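Local coordinates for protein Beta/alpha-amylase (Paenibacillus polymyxa, PDB 3VOC) that hydrolyses alpha-1,4-glucosidic linkages of starch, its beta-amylase domain, the part described here, removing successive maltose units from non-reducing chain ends, at residues A[200-205]-A[209-214]; A[223-228]-A[239-244]; A[341-346]-A[373-378]; A[348-353]-A[377-382]. All coordinates share one frame; numbering follows the deposited sequence. Where two conformers were deposited one is given.

Contact 1 of 4, residues A[200-205]-A[209-214]; sequences DKYGSL and NAAWGT
Tyr202 lays one face of its ring on the methyl of Ala211. From CB the side chain sets out with CG beside the backbone N and anti to the carbonyl carbon (chi1 -65°), which carries the ring out to the other segment. CD1 is 3.9 Å from Ala211 CB, CE1 comes nearer at 3.5 Å, and CZ follows at 3.6 Å from the same methyl. A CH-pi contact results, with Ala211 CB 3.7 Å from the Tyr202 ring centroid and offset toward the rim. On the opposite face lies Lys201 CG. On the CE2 side the five-membered ring of Trp212 comes up obliquely, its plane at 77° to that of the phenol, with NE1 4.2 Å from Tyr202 CE2. At the tip, Tyr202 OH is hydrogen-bonded to Asp244 OD2, the oxygen that Trp212 NE1 also reaches. A leucine in place of Tyr202 would probably leave Asp244 without one of its hydrogen-bond mates and the Ala211 methyl without its aromatic cover. Elsewhere Asn209 N donates to Leu205 O (2.9 Å). Helices 188-202 and 205-212 are joined by a short turn, in which Gly203, with positive phi, follows the first and Ser204 is the N-cap of the second.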
loop_
_atom_site.group_PDB
_atom_site.type_symbol
_atom_site.label_atom_id
_atom_site.label_comp_id
_atom_site.label_asym_id
_atom_site.label_seq_id
_atom_site.Cartn_x
_atom_site.Cartn_y
_atom_site.Cartn_z
ATOM N N ASP A 200 -7.795 -12.777 -25.426
ATOM C CA ASP A 200 -7.238 -11.592 -26.090
ATOM C C ASP A 200 -5.772 -11.744 -26.451
ATOM O O ASP A 200 -5.348 -11.309 -27.527
ATOM C CB ASP A 200 -7.421 -10.338 -25.225
ATOM C CG ASP A 200 -8.862 -9.900 -25.144
ATOM O OD1 ASP A 200 -9.685 -10.432 -25.921
ATOM O OD2 ASP A 200 -9.177 -9.032 -24.300
ATOM N N LYS A 201 -4.991 -12.355 -25.563
ATOM C CA LYS A 201 -3.564 -12.508 -25.837
ATOM C C LYS A 201 -3.312 -13.523 -26.969
ATOM O O LYS A 201 -2.613 -13.221 -27.936
ATOM C CB LYS A 201 -2.793 -12.902 -24.575
ATOM C CG LYS A 201 -1.302 -13.115 -24.809
ATOM C CD LYS A 201 -0.523 -13.382 -23.523
ATOM C CE LYS A 201 0.966 -13.518 -23.808
ATOM N NZ LYS A 201 1.751 -13.647 -22.546
ATOM N N TYR A 202 -3.879 -14.723 -26.841
ATOM C CA TYR A 202 -3.554 -15.793 -27.784
ATOM C C TYR A 202 -4.524 -15.911 -28.947
ATOM O O TYR A 202 -4.134 -16.385 -30.018
ATOM C CB TYR A 202 -3.395 -17.120 -27.057
ATOM C CG TYR A 202 -2.224 -17.077 -26.122
ATOM C CD1 TYR A 202 -0.919 -16.997 -26.621
ATOM C CD2 TYR A 202 -2.408 -17.090 -24.732
ATOM C CE1 TYR A 202 0.166 -16.937 -25.776
ATOM C CE2 TYR A 202 -1.319 -17.036 -23.871
ATOM C CZ TYR A 202 -0.039 -16.958 -24.403
ATOM O OH TYR A 202 1.046 -16.924 -23.570
ATOM N N GLY A 203 -5.771 -15.473 -28.729
ATOM C CA GLY A 203 -6.757 -15.348 -29.798
ATOM C C GLY A 203 -7.884 -16.365 -29.801
ATOM O O GLY A 203 -8.920 -16.112 -30.380
ATOM N N SER A 204 -7.688 -17.517 -29.162
ATOM C CA SER A 204 -8.729 -18.547 -29.129
ATOM C C SER A 204 -8.345 -19.584 -28.101
ATOM O O SER A 204 -7.212 -19.621 -27.661
ATOM C CB SER A 204 -8.878 -19.225 -30.494
ATOM O OG SER A 204 -7.687 -19.931 -30.816
ATOM N N LEU A 205 -9.293 -20.427 -27.719
ATOM C CA LEU A 205 -8.999 -21.485 -26.777
ATOM C C LEU A 205 -7.875 -22.386 -27.303
ATOM O O LEU A 205 -6.990 -22.809 -26.558
ATOM C CB LEU A 205 -10.263 -22.307 -26.536
ATOM C CG LEU A 205 -10.094 -23.532 -25.627
ATOM C CD1 LEU A 205 -9.768 -23.119 -24.189
ATOM C CD2 LEU A 205 -11.376 -24.295 -25.706
ATOM N N ASN A 209 -4.293 -23.321 -25.554
ATOM C CA ASN A 209 -3.748 -24.677 -25.425
ATOM C C ASN A 209 -2.364 -24.806 -26.076
ATOM O O ASN A 209 -1.471 -25.435 -25.510
ATOM C CB ASN A 209 -4.698 -25.707 -26.051
ATOM C CG ASN A 209 -5.871 -26.073 -25.139
ATOM O OD1 ASN A 209 -5.816 -25.921 -23.910
ATOM N ND2 ASN A 209 -6.937 -26.580 -25.746
ATOM N N ALA A 210 -2.202 -24.212 -27.257
ATOM C CA ALA A 210 -0.916 -24.242 -27.979
ATOM C C ALA A 210 0.210 -23.627 -27.143
ATOM O O ALA A 210 1.331 -24.137 -27.113
ATOM C CB ALA A 210 -1.034 -23.522 -29.333
ATOM N N ALA A 211 -0.107 -22.534 -26.446
ATOM C CA ALA A 211 0.887 -21.825 -25.638
ATOM C C ALA A 211 1.181 -22.529 -24.326
ATOM O O ALA A 211 2.318 -22.457 -23.820
ATOM C CB ALA A 211 0.422 -20.407 -25.356
ATOM N N TRP A 212 0.168 -23.178 -23.753
ATOM C CA TRP A 212 0.322 -23.745 -22.420
ATOM C C TRP A 212 0.582 -25.248 -22.372
ATOM O O TRP A 212 0.977 -25.758 -21.334
ATOM C CB TRP A 212 -0.913 -23.479 -21.580
ATOM C CG TRP A 212 -1.126 -22.065 -21.173
ATOM C CD1 TRP A 212 -0.266 -21.005 -21.317
ATOM C CD2 TRP A 212 -2.281 -21.560 -20.508
ATOM N NE1 TRP A 212 -0.837 -19.860 -20.787
ATOM C CE2 TRP A 212 -2.070 -20.176 -20.282
ATOM C CE3 TRP A 212 -3.474 -22.144 -20.071
ATOM C CZ2 TRP A 212 -3.021 -19.363 -19.649
ATOM C CZ3 TRP A 212 -4.430 -21.332 -19.457
ATOM C CH2 TRP A 212 -4.192 -19.958 -19.250
ATOM N N GLY A 213 0.325 -25.948 -23.472
ATOM C CA GLY A 213 0.476 -27.422 -23.505
ATOM C C GLY A 213 -0.726 -28.123 -22.907
ATOM O O GLY A 213 -0.679 -29.311 -22.574
ATOM N N THR A 214 -1.822 -27.389 -22.784
ATOM C CA THR A 214 -3.013 -27.894 -22.135
ATOM C C THR A 214 -3.959 -28.505 -23.173
ATOM O O THR A 214 -3.712 -28.380 -24.374
ATOM C CB THR A 214 -3.701 -26.754 -21.364
ATOM O OG1 THR A 214 -3.804 -25.622 -22.227
ATOM C CG2 THR A 214 -2.857 -26.361 -20.128
#

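Contact 2 of 4, residues A[223-228]-A[239-244]; sequences NPPTDG and SAYGKD
The phenol of Tyr241 points at the backbone of the Asn223-Pro224-Pro225 run and meets it with its hydroxyl end. With CG anti to the backbone N (chi1 156°), the ring projects from helix 240-268 and its hydroxyl arrives at the carbonyl of Asn223. OH donates to Asn223 O at 2.7 Å, approaching at a C=O...donor angle of 137° and only 15° from the carbonyl plane. The meeting is at the ring's edge: Asn223 O, Pro224 C and Pro225 N all lie near the plane of the phenol, and CE1 follows OH toward the carbonyl, 3.5 Å from Asn223 O. Pro225 and Tyr241 cross obliquely, with Pro225 CD 3.5 Å from the hydroxyl oxygen. Pro225 N is closer still, at 3.1 Å from Tyr241 OH, but as the tertiary amide nitrogen of a proline it carries no hydrogen. Both segments belong to the long excursion between strands 153-156 and 275-279 of the TIM barrel, where an irregular loop returns to the start of helix 240-268. That start is marked by Ser239 at the N-cap, its OG accepting from Gly242 N at 2.8 Å. Farther back along Tyr241, the ring packs edge-to-face with Trp212, while Phe245, one turn on in the helix, touches both prolines. Pro225 O accepts a hydrogen bond from Tyr186 OH.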
loop_
_atom_site.group_PDB
_atom_site.type_symbol
_atom_site.label_atom_id
_atom_site.label_comp_id
_atom_site.label_asym_id
_atom_site.label_seq_id
_atom_site.Cartn_x
_atom_site.Cartn_y
_atom_site.Cartn_z
ATOM N N ASN A 223 -8.682 -21.680 -15.148
ATOM C CA ASN A 223 -8.784 -21.206 -13.774
ATOM C C ASN A 223 -7.432 -20.747 -13.243
ATOM O O ASN A 223 -6.403 -21.170 -13.767
ATOM C CB ASN A 223 -9.305 -22.329 -12.886
ATOM C CG ASN A 223 -10.770 -22.584 -13.090
ATOM O OD1 ASN A 223 -11.604 -21.767 -12.719
ATOM N ND2 ASN A 223 -11.096 -23.730 -13.680
ATOM N N PRO A 224 -7.429 -19.912 -12.181
ATOM C CA PRO A 224 -6.195 -19.648 -11.442
ATOM C C PRO A 224 -5.752 -20.955 -10.756
ATOM O O PRO A 224 -6.497 -21.937 -10.810
ATOM C CB PRO A 224 -6.630 -18.605 -10.399
ATOM C CG PRO A 224 -7.851 -17.994 -10.972
ATOM C CD PRO A 224 -8.553 -19.137 -11.630
ATOM N N PRO A 225 -4.563 -20.971 -10.115
ATOM C CA PRO A 225 -4.084 -22.211 -9.493
ATOM C C PRO A 225 -5.101 -22.763 -8.518
ATOM O O PRO A 225 -5.671 -22.019 -7.738
ATOM C CB PRO A 225 -2.825 -21.758 -8.755
ATOM C CG PRO A 225 -2.336 -20.628 -9.579
ATOM C CD PRO A 225 -3.576 -19.889 -9.963
ATOM N N THR A 226 -5.369 -24.057 -8.640
ATOM C CA THR A 226 -6.391 -24.717 -7.843
ATOM C C THR A 226 -5.702 -25.460 -6.705
ATOM O O THR A 226 -6.240 -26.420 -6.145
ATOM C CB THR A 226 -7.250 -25.664 -8.715
ATOM O OG1 THR A 226 -6.399 -26.407 -9.598
ATOM C CG2 THR A 226 -8.245 -24.859 -9.549
ATOM N N ASP A 227 -4.496 -24.976 -6.400
ATOM C CA ASP A 227 -3.632 -25.421 -5.307
ATOM C C ASP A 227 -2.426 -24.474 -5.243
ATOM O O ASP A 227 -1.429 -24.683 -5.939
ATOM C CB ASP A 227 -3.176 -26.880 -5.515
ATOM C CG ASP A 227 -2.829 -27.211 -6.976
ATOM O OD1 ASP A 227 -2.363 -28.347 -7.215
ATOM O OD2 ASP A 227 -3.012 -26.360 -7.885
ATOM N N GLY A 228 -2.515 -23.415 -4.438
ATOM C CA GLY A 228 -1.429 -22.414 -4.422
ATOM C C GLY A 228 -0.131 -22.760 -3.697
ATOM O O GLY A 228 0.958 -22.234 -4.047
ATOM N N SER A 239 5.997 -22.973 -15.470
ATOM C CA SER A 239 5.233 -23.298 -16.676
ATOM C C SER A 239 4.809 -22.035 -17.423
ATOM O O SER A 239 4.701 -20.954 -16.835
ATOM C CB SER A 239 3.995 -24.140 -16.339
ATOM O OG SER A 239 3.039 -23.378 -15.615
ATOM N N ALA A 240 4.560 -22.187 -18.717
ATOM C CA ALA A 240 3.989 -21.107 -19.508
ATOM C C ALA A 240 2.690 -20.638 -18.843
ATOM O O ALA A 240 2.468 -19.437 -18.687
ATOM C CB ALA A 240 3.757 -21.548 -20.953
ATOM N N TYR A 241 1.863 -21.588 -18.405
ATOM C CA TYR A 241 0.594 -21.237 -17.758
ATOM C C TYR A 241 0.830 -20.386 -16.506
ATOM O O TYR A 241 0.190 -19.350 -16.311
ATOM C CB TYR A 241 -0.204 -22.494 -17.384
ATOM C CG TYR A 241 -1.183 -22.235 -16.250
ATOM C CD1 TYR A 241 -2.397 -21.572 -16.483
ATOM C CD2 TYR A 241 -0.893 -22.647 -14.946
ATOM C CE1 TYR A 241 -3.294 -21.307 -15.426
ATOM C CE2 TYR A 241 -1.780 -22.385 -13.886
ATOM C CZ TYR A 241 -2.967 -21.715 -14.133
ATOM O OH TYR A 241 -3.831 -21.484 -13.077
ATOM N N GLY A 242 1.738 -20.846 -15.652
ATOM C CA GLY A 242 2.017 -20.167 -14.384
ATOM C C GLY A 242 2.554 -18.760 -14.576
ATOM O O GLY A 242 2.179 -17.837 -13.836
ATOM N N LYS A 243 3.419 -18.590 -15.577
ATOM C CA LYS A 243 3.934 -17.272 -15.919
ATOM C C LYS A 243 2.838 -16.369 -16.460
ATOM O O LYS A 243 2.786 -15.205 -16.107
ATOM C CB LYS A 243 5.099 -17.349 -16.920
ATOM C CG LYS A 243 6.396 -17.907 -16.324
ATOM C CD LYS A 243 7.444 -18.182 -17.416
ATOM C CE LYS A 243 8.868 -18.169 -16.839
ATOM N NZ LYS A 243 9.014 -19.043 -15.629
ATOM N N ASP A 244 1.979 -16.903 -17.326
ATOM C CA ASP A 244 0.824 -16.146 -17.796
ATOM C C ASP A 244 -0.097 -15.735 -16.646
ATOM O O ASP A 244 -0.584 -14.604 -16.615
ATOM C CB ASP A 244 0.028 -16.930 -18.854
ATOM C CG ASP A 244 0.458 -16.601 -20.271
ATOM O OD1 ASP A 244 0.794 -15.429 -20.544
ATOM O OD2 ASP A 244 0.437 -17.503 -21.133
#

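Contact 3 of 4, residues A[341-346]-A[373-378]; sequences LVDTVS and EEKITK
A bend at chi2 (-48°) turns the Lys375 chain across Val342 and brings its ammonium to Asp343, whose CG lies beside its own backbone N (chi1 -66°) and swings the carboxylate to meet it. The contact joins helices 338-352 and 367-378, which follow barrel strands 318-321 and 356-359 in the TIM barrel. The Asp343 and Lys375 side chains cross at about a right angle. Lys375 NZ reaches Asp343 OD1 at 2.6 Å on its syn side, 27° out of the carboxylate plane, in a salt bridge. The methylenes are used as well: Lys375 CD lies 3.8 Å from Val342 CG1, so the aliphatic part of the lysine packs on the valine while its end is charged. The ammonium is held further by Glu374 OE1, 2.9 Å from Lys375 NZ, and by Ser339 OG. A methionine in place of Lys375 would probably leave the like-charged carboxylates of Asp343 and Glu374 without the cation between them. Asp343 OD2 also binds a Tris molecule, probably from the crystallisation liquor, and a water, which donates to it at 2.8 Å and accepts from Lys378 NZ. The network closes on Glu374 OE1, where Lys378 NZ, at 2.7 Å, and Lys375 NZ approach from opposite faces of the carboxylate plane.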
loop_
_atom_site.group_PDB
_atom_site.type_symbol
_atom_site.label_atom_id
_atom_site.label_comp_id
_atom_site.label_asym_id
_atom_site.label_seq_id
_atom_site.Cartn_x
_atom_site.Cartn_y
_atom_site.Cartn_z
ATOM N N LEU A 341 15.233 -7.431 0.773
ATOM C CA LEU A 341 14.063 -6.961 0.010
ATOM C C LEU A 341 14.106 -5.442 -0.189
ATOM O O LEU A 341 13.922 -4.947 -1.317
ATOM C CB LEU A 341 12.758 -7.397 0.691
ATOM C CG LEU A 341 11.424 -6.958 0.083
ATOM C CD1 LEU A 341 11.276 -7.475 -1.348
ATOM C CD2 LEU A 341 10.280 -7.461 0.982
ATOM N N VAL A 342 14.380 -4.719 0.894
ATOM C CA VAL A 342 14.558 -3.267 0.809
ATOM C C VAL A 342 15.649 -2.913 -0.207
ATOM O O VAL A 342 15.453 -2.031 -1.039
ATOM C CB VAL A 342 14.906 -2.630 2.184
ATOM C CG1 VAL A 342 15.285 -1.146 1.998
ATOM C CG2 VAL A 342 13.720 -2.781 3.180
ATOM N N ASP A 343 16.798 -3.599 -0.128
ATOM C CA ASP A 343 17.891 -3.355 -1.089
ATOM C C ASP A 343 17.432 -3.600 -2.527
ATOM O O ASP A 343 17.686 -2.780 -3.398
ATOM C CB ASP A 343 19.117 -4.221 -0.803
ATOM C CG ASP A 343 19.797 -3.873 0.510
ATOM O OD1 ASP A 343 19.401 -2.883 1.163
ATOM O OD2 ASP A 343 20.736 -4.614 0.895
ATOM N N THR A 344 16.741 -4.718 -2.747
ATOM C CA THR A 344 16.236 -5.073 -4.078
ATOM C C THR A 344 15.328 -3.985 -4.644
ATOM O O THR A 344 15.600 -3.445 -5.716
ATOM C CB THR A 344 15.497 -6.428 -4.054
ATOM O OG1 THR A 344 16.428 -7.454 -3.681
ATOM C CG2 THR A 344 14.921 -6.757 -5.454
ATOM N N VAL A 345 14.273 -3.648 -3.912
ATOM C CA VAL A 345 13.281 -2.679 -4.372
ATOM C C VAL A 345 13.929 -1.314 -4.544
ATOM O O VAL A 345 13.745 -0.642 -5.581
ATOM C CB VAL A 345 12.071 -2.607 -3.399
ATOM C CG1 VAL A 345 11.206 -1.362 -3.671
ATOM C CG2 VAL A 345 11.240 -3.889 -3.481
ATOM N N SER A 346 14.716 -0.923 -3.548
ATOM C CA SER A 346 15.400 0.378 -3.579
ATOM C C SER A 346 16.369 0.520 -4.758
ATOM O O SER A 346 16.377 1.559 -5.422
ATOM C CB SER A 346 16.122 0.663 -2.249
ATOM O OG SER A 346 15.208 0.714 -1.156
ATOM N N GLU A 373 18.621 4.276 9.078
ATOM C CA GLU A 373 19.681 5.184 8.654
ATOM C C GLU A 373 20.505 4.597 7.509
ATOM O O GLU A 373 20.796 5.292 6.540
ATOM C CB GLU A 373 20.622 5.538 9.811
ATOM C CG GLU A 373 21.638 6.619 9.419
ATOM C CD GLU A 373 22.779 6.737 10.409
ATOM O OE1 GLU A 373 23.261 5.691 10.888
ATOM O OE2 GLU A 373 23.198 7.878 10.694
ATOM N N GLU A 374 20.880 3.327 7.633
ATOM C CA GLU A 374 21.634 2.635 6.574
ATOM C C GLU A 374 20.880 2.669 5.238
ATOM O O GLU A 374 21.455 3.003 4.198
ATOM C CB GLU A 374 21.972 1.194 7.010
ATOM C CG GLU A 374 22.453 0.262 5.885
ATOM C CD GLU A 374 22.065 -1.208 6.106
ATOM O OE1 GLU A 374 21.925 -1.967 5.121
ATOM O OE2 GLU A 374 21.911 -1.613 7.274
ATOM N N LYS A 375 19.586 2.350 5.275
ATOM C CA LYS A 375 18.797 2.288 4.058
ATOM C C LYS A 375 18.628 3.644 3.393
ATOM O O LYS A 375 18.903 3.788 2.189
ATOM C CB LYS A 375 17.423 1.617 4.311
ATOM C CG LYS A 375 17.532 0.146 4.835
ATOM C CD LYS A 375 18.511 -0.683 4.000
ATOM C CE LYS A 375 18.454 -2.188 4.380
ATOM N NZ LYS A 375 19.597 -2.984 3.784
ATOM N N ILE A 376 18.206 4.646 4.165
ATOM C CA ILE A 376 17.948 5.971 3.572
ATOM C C ILE A 376 19.211 6.604 2.967
ATOM O O ILE A 376 19.114 7.318 1.978
ATOM C CB ILE A 376 17.184 6.948 4.542
ATOM C CG1 ILE A 376 17.983 7.225 5.823
ATOM C CG2 ILE A 376 15.797 6.371 4.883
ATOM C CD1 ILE A 376 17.283 8.189 6.803
ATOM N N THR A 377 20.381 6.327 3.554
ATOM C CA THR A 377 21.642 6.893 3.071
ATOM C C THR A 377 22.253 6.087 1.914
ATOM O O THR A 377 22.882 6.673 1.032
ATOM C CB THR A 377 22.715 7.043 4.191
ATOM O OG1 THR A 377 22.947 5.773 4.807
ATOM C CG2 THR A 377 22.269 8.057 5.259
ATOM N N LYS A 378 22.084 4.758 1.919
ATOM C CA LYS A 378 22.548 3.913 0.808
ATOM C C LYS A 378 21.787 4.241 -0.475
ATOM O O LYS A 378 22.349 4.196 -1.569
ATOM C CB LYS A 378 22.355 2.424 1.111
ATOM C CG LYS A 378 23.495 1.764 1.870
ATOM C CD LYS A 378 23.156 0.302 2.194
ATOM C CE LYS A 378 24.304 -0.404 2.921
ATOM N NZ LYS A 378 23.945 -1.819 3.303
HETATM O O HOH W 1 23.097 -3.145 0.778
#

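Contact 4 of 4, residues A[348-353]-A[377-382]; sequences IANAKG and TKFGYH
One hydrogen bond joins Asn350 to Phe379: the side-chain ND2 donates to the backbone O at 2.8 Å, with an N-H...acceptor angle of 156°. The acceptor lies close to the amide plane of Asn350, but the donor reaches the carbonyl well to the side, at a C=O...donor angle of 110° and tilted 35° from the carbonyl plane. Asn350 OD1 is 3.3 Å from Phe379 O, a pair of acceptors that cannot bond. A water gives a doubtful second link, set between Gly380 O and, weakly, OD1 of Asn350.

Van der Waals contact is slight: the amide ND2 of Asn350 sits in the plane of the Phe379 ring at its edge, 3.5 Å from Phe379 CB, and one ring face rests on Lys378 CB. The Phe379 side chain also touches Asp343, Ser346 and Ser347 of helix 338-352.

Backbone turns frame the pair. Helix 338-352 ends in a Schellman motif at Gly353, and Gly380, also with positive phi, redirects the chain after helix 367-378 toward barrel strand 383-386. The tie between these helices of the TIM barrel is thus a single polar bond at the surface, from an amide N-H to a carbonyl met well off its axis, backed by little apolar contact.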
loop_
_atom_site.group_PDB
_atom_site.type_symbol
_atom_site.label_atom_id
_atom_site.label_comp_id
_atom_site.label_asym_id
_atom_site.label_seq_id
_atom_site.Cartn_x
_atom_site.Cartn_y
_atom_site.Cartn_z
ATOM N N ILE A 348 16.309 -1.108 -7.644
ATOM C CA ILE A 348 15.521 -1.020 -8.873
ATOM C C ILE A 348 14.937 0.378 -9.051
ATOM O O ILE A 348 15.082 0.983 -10.121
ATOM C CB ILE A 348 14.424 -2.087 -8.922
ATOM C CG1 ILE A 348 15.065 -3.484 -8.919
ATOM C CG2 ILE A 348 13.485 -1.855 -10.153
ATOM C CD1 ILE A 348 14.088 -4.634 -8.684
ATOM N N ALA A 349 14.280 0.893 -8.012
ATOM C CA ALA A 349 13.751 2.256 -8.063
ATOM C C ALA A 349 14.830 3.287 -8.439
ATOM O O ALA A 349 14.610 4.131 -9.315
ATOM C CB ALA A 349 13.095 2.615 -6.741
ATOM N N ASN A 350 15.998 3.220 -7.796
ATOM C CA ASN A 350 17.074 4.179 -8.129
ATOM C C ASN A 350 17.597 4.023 -9.544
ATOM O O ASN A 350 17.859 5.017 -10.213
ATOM C CB ASN A 350 18.242 4.116 -7.139
ATOM C CG ASN A 350 17.912 4.790 -5.822
ATOM O OD1 ASN A 350 17.034 5.654 -5.758
ATOM N ND2 ASN A 350 18.605 4.392 -4.767
ATOM N N ALA A 351 17.735 2.776 -9.994
ATOM C CA ALA A 351 18.155 2.489 -11.376
ATOM C C ALA A 351 17.212 3.147 -12.381
ATOM O O ALA A 351 17.640 3.573 -13.458
ATOM C CB ALA A 351 18.207 0.991 -11.621
ATOM N N LYS A 352 15.934 3.241 -12.017
ATOM C CA LYS A 352 14.901 3.815 -12.888
ATOM C C LYS A 352 14.618 5.288 -12.631
ATOM O O LYS A 352 13.847 5.909 -13.361
ATOM C CB LYS A 352 13.597 3.015 -12.786
ATOM C CG LYS A 352 13.753 1.567 -13.207
ATOM C CD LYS A 352 12.405 0.911 -13.356
ATOM C CE LYS A 352 12.543 -0.522 -13.814
ATOM N NZ LYS A 352 12.682 -0.638 -15.290
ATOM N N GLY A 353 15.235 5.865 -11.611
ATOM C CA GLY A 353 14.937 7.251 -11.283
ATOM C C GLY A 353 13.552 7.417 -10.679
ATOM O O GLY A 353 12.926 8.464 -10.845
ATOM N N THR A 377 20.381 6.327 3.554
ATOM C CA THR A 377 21.642 6.893 3.071
ATOM C C THR A 377 22.253 6.087 1.914
ATOM O O THR A 377 22.882 6.673 1.032
ATOM C CB THR A 377 22.715 7.043 4.191
ATOM O OG1 THR A 377 22.947 5.773 4.807
ATOM C CG2 THR A 377 22.269 8.057 5.259
ATOM N N LYS A 378 22.084 4.758 1.919
ATOM C CA LYS A 378 22.548 3.913 0.808
ATOM C C LYS A 378 21.787 4.241 -0.475
ATOM O O LYS A 378 22.349 4.196 -1.569
ATOM C CB LYS A 378 22.355 2.424 1.111
ATOM C CG LYS A 378 23.495 1.764 1.870
ATOM C CD LYS A 378 23.156 0.302 2.194
ATOM C CE LYS A 378 24.304 -0.404 2.921
ATOM N NZ LYS A 378 23.945 -1.819 3.303
ATOM N N PHE A 379 20.508 4.569 -0.339
ATOM C CA PHE A 379 19.639 4.642 -1.517
ATOM C C PHE A 379 19.066 6.017 -1.840
ATOM O O PHE A 379 18.175 6.143 -2.680
ATOM C CB PHE A 379 18.544 3.575 -1.414
ATOM C CG PHE A 379 19.086 2.167 -1.340
ATOM C CD1 PHE A 379 19.709 1.590 -2.450
ATOM C CD2 PHE A 379 18.979 1.424 -0.165
ATOM C CE1 PHE A 379 20.235 0.298 -2.392
ATOM C CE2 PHE A 379 19.501 0.121 -0.089
ATOM C CZ PHE A 379 20.128 -0.445 -1.214
ATOM N N GLY A 380 19.562 7.052 -1.173
ATOM C CA GLY A 380 19.142 8.414 -1.535
ATOM C C GLY A 380 17.646 8.650 -1.361
ATOM O O GLY A 380 17.005 9.299 -2.206
ATOM N N TYR A 381 17.090 8.138 -0.261
ATOM C CA TYR A 381 15.669 8.364 0.055
ATOM C C TYR A 381 15.330 9.848 0.172
ATOM O O TYR A 381 16.158 10.656 0.631
ATOM C CB TYR A 381 15.257 7.611 1.328
ATOM C CG TYR A 381 14.839 6.173 1.077
ATOM C CD1 TYR A 381 13.536 5.750 1.376
ATOM C CD2 TYR A 381 15.735 5.239 0.543
ATOM C CE1 TYR A 381 13.136 4.437 1.157
ATOM C CE2 TYR A 381 15.340 3.899 0.318
ATOM C CZ TYR A 381 14.027 3.519 0.627
ATOM O OH TYR A 381 13.587 2.231 0.401
ATOM N N HIS A 382 14.125 10.201 -0.279
ATOM C CA HIS A 382 13.644 11.574 -0.241
ATOM C C HIS A 382 12.811 11.829 1.009
ATOM O O HIS A 382 12.493 12.958 1.343
ATOM C CB HIS A 382 12.834 11.894 -1.512
ATOM C CG HIS A 382 13.658 11.849 -2.759
ATOM N ND1 HIS A 382 14.357 12.941 -3.231
ATOM C CD2 HIS A 382 13.928 10.831 -3.609
ATOM C CE1 HIS A 382 15.002 12.602 -4.334
ATOM N NE2 HIS A 382 14.771 11.320 -4.574
HETATM O O HOH W 2 15.242 7.936 -4.140
#

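The four contacts form two groups. Contacts 1 and 2, with centres 13 Å apart, lie in the excursion between the fourth and fifth barrel strands and meet at Asp244, whose OD2 is 2.6 Å from Tyr202 OH and 2.7 Å from Trp212 NE1. Contacts 3 and 4, centres 8 Å apart, share Thr377 and Lys378 and join the same two helices at successive levels, linked by the hydrogen bond between Ser346 OG and Tyr381 OH (2.7 Å). The groups do not touch: atoms of contact 2 come no nearer than about 17 Å to contacts 3 and 4. Contact 3 lies nearest the substrate site, the side chain of Val342 being about 7 Å from that of Thr322, a substrate-binding residue by similarity.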